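Local coordinates for K5 lyase (Enterobacteria phage k1-5, PDB 2X3H), which probably cleaves the glycosaminoglycan capsule of its bacterial host by elimination, as a polysaccharide lyase built like a phage tail spike, at residues I144-N149 with V173-V178; T349-R354 with V375-S380. All blocks are in the same frame, centred on the assembly; numbering follows the deposited sequence.

Interaction 1 (I144-N149 with V173-V178); sequences ITVESN and VNFSNV
Asn174 O accepts the N-H of Val146, N to O 2.9 Å, and also takes a CA-H...O contact from Thr145 CA at 3.1 Å. Thr145 CG2 packs against the same oxygen. Backbone bonds then alternate along the parallel pair: Asn174 N to Ile144 O, Ser176 N to Val146 O, and Ser148 N to Ser176 O. Side chains sort onto two faces. On the face of Ile144, Val146, Val173 and Phe175, Val146 and Phe175 lie side by side and point the same way, with Val146 CB 3.8 Å from Phe175 CD2. Val173 CG1 lies over one ring face of Phe175, toward its rim. On the face of Thr145, Glu147, Asn174 and Ser176, Ser176 OG takes the position between its backbone N and carbonyl carbon (chi1 58°). This sets it against two neighbours, 3.3 Å from Glu147 CB and 3.6 Å from Thr145 CG2. Asn174 OD1 accepts a bond from Arg203 on the following coil. Asn177 turns the corner with positive phi and psi. Its ND2 donates to Ser148 O at 2.9 Å. The oxygen lies near the amide plane of Asn177, but the donor stands above the carbonyl plane of Ser148. A water donates to Asn177 O at 2.8 Å and has a weak bond to Ser148 OG. Asn149 ND2 turns back to His123 O on the preceding coil. Parallel strands paired in register from one coil to the next, apolar residues on one face and polar ones on the other, are the mark of the parallel beta-helix found in tail spikes and many polysaccharide lyases.

Interaction 2 (T349-R354 with V375-S380); sequences TATIAR and VITFES
Arg354 meets Glu379 side-on at the edge of its guanidinium. Both NE and NH2 donate to one oxygen, Glu379 OE2, each N to O distance being 2.9 Å. That oxygen lies in the guanidinium plane, while the carboxylate of Glu379 is turned 53° from that plane. The arginine chain is extended from CG to NE, which carries its head across to Glu379. The other ends are also held, NH1 by His319 and Glu379 OE1 by the N-H of Gly357, so the pair is fixed at both sides of the salt bridge. Thr351 and Thr377 cross at about a right angle, Thr351 CG2 lying 3.5 Å from Thr377 OG1. One water joins the two hydroxyls, 2.8 Å from Thr351 OG1 and 2.6 Å from Thr377 OG1. Ile352 and Val375 run side by side, with Ile352 CG2 3.6 Å from Val375 CG1. Between their backbones Ile352 N donates to Val375 O in a bent bond, 137° at the hydrogen. Past the corner at Ile352, Thr377 N bonds almost straight to Ala353 O. Residues 349-351 bond back to strand 317-319 and its ends, while 353-354 pair with strand 376-378. Inside, Ile352 packs on strand 329-336 and Ile376 on strand 386-389.

Interactions 1 and 2 each join two strands about one coil apart in the same beta-helix. They follow one another along the chain, without overlap. Their centres are 37 Å apart and their nearest atoms about 27 Å apart, so they do not touch. The pair 144-149 with 173-178 lies nearer the N-terminal end, 29 Å from the centre of the chain. The pair 349-354 with 375-380 is more central, at 13 Å, and more buried. They appear to lie in different stacks of strands. Nothing known here assigns either contact to the active site, and neither is touched by another subunit of the trimer.

Interaction 1 (I144-N149 with V173-V178)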
loop_
_atom_site.group_PDB
_atom_site.type_symbol
_atom_site.label_atom_id
_atom_site.label_comp_id
_atom_site.label_asym_id
_atom_site.label_seq_id
_atom_site.Cartn_x
_atom_site.Cartn_y
_atom_site.Cartn_z
ATOM N N ILE A 144 17.753 14.073 22.536
ATOM C CA ILE A 144 19.138 14.066 22.997
ATOM C C ILE A 144 20.042 13.445 21.933
ATOM O O ILE A 144 19.575 12.716 21.057
ATOM C CB ILE A 144 19.238 13.305 24.355
ATOM C CG1 ILE A 144 20.538 13.646 25.095
ATOM C CG2 ILE A 144 19.076 11.790 24.157
ATOM C CD1 ILE A 144 20.416 13.458 26.618
ATOM N N THR A 145 21.325 13.764 22.003
ATOM C CA THR A 145 22.319 13.170 21.124
ATOM C C THR A 145 23.202 12.241 21.947
ATOM O O THR A 145 23.555 12.565 23.080
ATOM C CB THR A 145 23.182 14.269 20.483
ATOM O OG1 THR A 145 22.347 15.101 19.662
ATOM C CG2 THR A 145 24.304 13.654 19.652
ATOM N N VAL A 146 23.528 11.084 21.377
ATOM C CA VAL A 146 24.458 10.129 21.980
ATOM C C VAL A 146 25.648 9.967 21.045
ATOM O O VAL A 146 25.507 9.498 19.917
ATOM C CB VAL A 146 23.767 8.777 22.257
ATOM C CG1 VAL A 146 24.747 7.761 22.862
ATOM C CG2 VAL A 146 22.563 8.986 23.173
ATOM N N GLU A 147 26.815 10.398 21.514
ATOM C CA GLU A 147 28.021 10.399 20.707
ATOM C C GLU A 147 28.988 9.306 21.146
ATOM O O GLU A 147 29.264 9.157 22.336
ATOM C CB GLU A 147 28.718 11.761 20.814
ATOM C CG GLU A 147 29.983 11.837 19.981
ATOM C CD GLU A 147 30.638 13.207 19.968
ATOM O OE1 GLU A 147 30.100 14.164 20.578
ATOM O OE2 GLU A 147 31.710 13.321 19.324
ATOM N N SER A 148 29.504 8.572 20.188
ATOM C CA SER A 148 30.497 7.547 20.490
ATOM C C SER A 148 31.909 8.110 20.259
ATOM O O SER A 148 32.070 9.122 19.575
ATOM C CB SER A 148 30.205 6.295 19.640
ATOM O OG SER A 148 31.132 5.256 19.869
ATOM N N ASN A 149 32.921 7.446 20.844
ATOM C CA ASN A 149 34.319 7.858 20.674
ATOM C C ASN A 149 35.236 6.639 20.665
ATOM O O ASN A 149 36.200 6.565 21.441
ATOM C CB ASN A 149 34.742 8.815 21.791
ATOM C CG ASN A 149 34.159 10.195 21.620
ATOM O OD1 ASN A 149 34.497 10.913 20.675
ATOM N ND2 ASN A 149 33.271 10.579 22.537
ATOM N N VAL A 173 16.017 10.980 19.044
ATOM C CA VAL A 173 17.401 10.778 19.449
ATOM C C VAL A 173 18.329 10.733 18.248
ATOM O O VAL A 173 18.054 10.049 17.259
ATOM C CB VAL A 173 17.572 9.491 20.285
ATOM C CG1 VAL A 173 19.043 9.298 20.688
ATOM C CG2 VAL A 173 16.697 9.555 21.527
ATOM N N ASN A 174 19.428 11.480 18.339
ATOM C CA ASN A 174 20.468 11.473 17.306
ATOM C C ASN A 174 21.712 10.737 17.772
ATOM O O ASN A 174 22.277 11.067 18.816
ATOM C CB ASN A 174 20.843 12.904 16.924
ATOM C CG ASN A 174 19.653 13.702 16.431
ATOM O OD1 ASN A 174 18.895 13.240 15.576
ATOM N ND2 ASN A 174 19.479 14.911 16.966
ATOM N N PHE A 175 22.144 9.759 16.985
ATOM C CA PHE A 175 23.336 8.980 17.306
ATOM C C PHE A 175 24.465 9.427 16.398
ATOM O O PHE A 175 24.339 9.376 15.170
ATOM C CB PHE A 175 23.060 7.484 17.124
ATOM C CG PHE A 175 22.077 6.931 18.127
ATOM C CD1 PHE A 175 20.728 6.792 17.793
ATOM C CD2 PHE A 175 22.487 6.576 19.405
ATOM C CE1 PHE A 175 19.803 6.296 18.712
ATOM C CE2 PHE A 175 21.575 6.076 20.341
ATOM C CZ PHE A 175 20.224 5.938 20.000
ATOM N N SER A 176 25.571 9.867 16.995
ATOM C CA SER A 176 26.651 10.466 16.214
ATOM C C SER A 176 27.985 9.748 16.410
ATOM O O SER A 176 28.193 9.073 17.432
ATOM C CB SER A 176 26.807 11.941 16.580
ATOM O OG SER A 176 27.065 12.089 17.962
ATOM N N ASN A 177 28.870 9.898 15.416
ATOM C CA ASN A 177 30.212 9.331 15.426
ATOM C C ASN A 177 30.193 7.818 15.641
ATOM O O ASN A 177 31.018 7.258 16.355
ATOM C CB ASN A 177 31.078 10.023 16.484
ATOM C CG ASN A 177 32.547 9.998 16.132
ATOM O OD1 ASN A 177 32.914 10.061 14.951
ATOM N ND2 ASN A 177 33.404 9.915 17.150
ATOM N N VAL A 178 29.225 7.160 15.021
ATOM C CA VAL A 178 29.042 5.719 15.217
ATOM C C VAL A 178 30.079 4.960 14.397
ATOM O O VAL A 178 30.287 5.274 13.216
ATOM C CB VAL A 178 27.628 5.289 14.775
ATOM C CG1 VAL A 178 27.305 3.878 15.256
ATOM C CG2 VAL A 178 26.604 6.274 15.294
HETATM O O HOH W 1 33.377 6.574 17.706
#

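Interaction 2 (T349-R354 with V375-S380)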
loop_
_atom_site.group_PDB
_atom_site.type_symbol
_atom_site.label_atom_id
_atom_site.label_comp_id
_atom_site.label_asym_id
_atom_site.label_seq_id
_atom_site.Cartn_x
_atom_site.Cartn_y
_atom_site.Cartn_z
ATOM N N THR A 349 25.025 -6.354 -11.721
ATOM C CA THR A 349 23.795 -7.090 -11.983
ATOM C C THR A 349 22.642 -6.488 -11.196
ATOM O O THR A 349 22.841 -5.802 -10.191
ATOM C CB THR A 349 23.922 -8.560 -11.596
ATOM O OG1 THR A 349 24.219 -8.660 -10.199
ATOM C CG2 THR A 349 25.016 -9.224 -12.421
ATOM N N ALA A 350 21.434 -6.753 -11.683
ATOM C CA ALA A 350 20.207 -6.291 -11.048
ATOM C C ALA A 350 19.293 -7.483 -10.778
ATOM O O ALA A 350 19.175 -8.393 -11.604
ATOM C CB ALA A 350 19.486 -5.273 -11.941
ATOM N N THR A 351 18.643 -7.461 -9.616
ATOM C CA THR A 351 17.634 -8.452 -9.264
ATOM C C THR A 351 16.597 -7.758 -8.387
ATOM O O THR A 351 16.894 -7.422 -7.246
ATOM C CB THR A 351 18.265 -9.610 -8.451
ATOM O OG1 THR A 351 19.311 -10.226 -9.214
ATOM C CG2 THR A 351 17.217 -10.670 -8.111
ATOM N N ILE A 352 15.388 -7.512 -8.895
ATOM C CA ILE A 352 14.404 -6.769 -8.092
ATOM C C ILE A 352 13.775 -7.627 -6.985
ATOM O O ILE A 352 13.406 -7.111 -5.916
ATOM C CB ILE A 352 13.329 -6.072 -8.985
ATOM C CG1 ILE A 352 12.519 -5.042 -8.189
ATOM C CG2 ILE A 352 12.400 -7.085 -9.639
ATOM C CD1 ILE A 352 11.797 -4.045 -9.058
ATOM N N ALA A 353 13.666 -8.930 -7.245
ATOM C CA ALA A 353 13.175 -9.869 -6.233
ATOM C C ALA A 353 13.967 -11.163 -6.368
ATOM O O ALA A 353 14.031 -11.745 -7.454
ATOM C CB ALA A 353 11.676 -10.130 -6.431
ATOM N N ARG A 354 14.564 -11.602 -5.263
ATOM C CA ARG A 354 15.379 -12.816 -5.243
ATOM C C ARG A 354 14.806 -13.790 -4.233
ATOM O O ARG A 354 14.658 -13.442 -3.063
ATOM C CB ARG A 354 16.835 -12.470 -4.885
ATOM C CG ARG A 354 17.742 -13.681 -4.783
ATOM C CD ARG A 354 19.204 -13.256 -4.570
ATOM N NE ARG A 354 20.108 -14.399 -4.489
ATOM C CZ ARG A 354 21.433 -14.298 -4.452
ATOM N NH1 ARG A 354 22.024 -13.102 -4.507
ATOM N NH2 ARG A 354 22.170 -15.400 -4.364
ATOM N N VAL A 375 15.941 -9.328 -13.637
ATOM C CA VAL A 375 14.742 -8.868 -12.935
ATOM C C VAL A 375 14.394 -9.819 -11.775
ATOM O O VAL A 375 14.466 -9.431 -10.616
ATOM C CB VAL A 375 13.513 -8.704 -13.879
ATOM C CG1 VAL A 375 12.308 -8.218 -13.086
ATOM C CG2 VAL A 375 13.822 -7.727 -15.023
ATOM N N ILE A 376 14.051 -11.074 -12.087
ATOM C CA ILE A 376 13.677 -12.045 -11.043
ATOM C C ILE A 376 14.686 -13.179 -10.946
ATOM O O ILE A 376 15.153 -13.680 -11.979
ATOM C CB ILE A 376 12.276 -12.650 -11.330
ATOM C CG1 ILE A 376 11.226 -11.547 -11.401
ATOM C CG2 ILE A 376 11.859 -13.639 -10.244
ATOM C CD1 ILE A 376 9.964 -11.949 -12.171
ATOM N N THR A 377 15.022 -13.592 -9.718
ATOM C CA THR A 377 15.822 -14.811 -9.512
ATOM C C THR A 377 15.064 -15.789 -8.625
ATOM O O THR A 377 14.742 -15.461 -7.476
ATOM C CB THR A 377 17.197 -14.510 -8.867
ATOM O OG1 THR A 377 17.991 -13.711 -9.762
ATOM C CG2 THR A 377 17.920 -15.811 -8.547
ATOM N N PHE A 378 14.768 -16.965 -9.181
ATOM C CA PHE A 378 14.172 -18.073 -8.434
ATOM C C PHE A 378 15.296 -19.083 -8.246
ATOM O O PHE A 378 15.752 -19.686 -9.227
ATOM C CB PHE A 378 13.063 -18.763 -9.241
ATOM C CG PHE A 378 11.838 -17.921 -9.479
ATOM C CD1 PHE A 378 11.104 -17.402 -8.415
ATOM C CD2 PHE A 378 11.387 -17.705 -10.766
ATOM C CE1 PHE A 378 9.961 -16.654 -8.630
ATOM C CE2 PHE A 378 10.230 -16.962 -10.997
ATOM C CZ PHE A 378 9.521 -16.431 -9.925
ATOM N N GLU A 379 15.752 -19.282 -7.014
ATOM C CA GLU A 379 16.824 -20.254 -6.797
ATOM C C GLU A 379 16.268 -21.678 -6.868
ATOM O O GLU A 379 15.058 -21.890 -6.813
ATOM C CB GLU A 379 17.599 -19.971 -5.499
ATOM C CG GLU A 379 18.231 -18.583 -5.525
ATOM C CD GLU A 379 19.292 -18.322 -4.462
ATOM O OE1 GLU A 379 19.470 -19.143 -3.530
ATOM O OE2 GLU A 379 19.925 -17.246 -4.567
ATOM N N SER A 380 17.150 -22.661 -7.018
ATOM C CA SER A 380 16.688 -23.965 -7.479
ATOM C C SER A 380 15.679 -24.692 -6.575
ATOM O O SER A 380 14.875 -25.487 -7.069
ATOM C CB SER A 380 17.871 -24.865 -7.853
ATOM O OG SER A 380 18.433 -25.425 -6.703
HETATM O O HOH W 2 17.852 -11.496 -11.176
#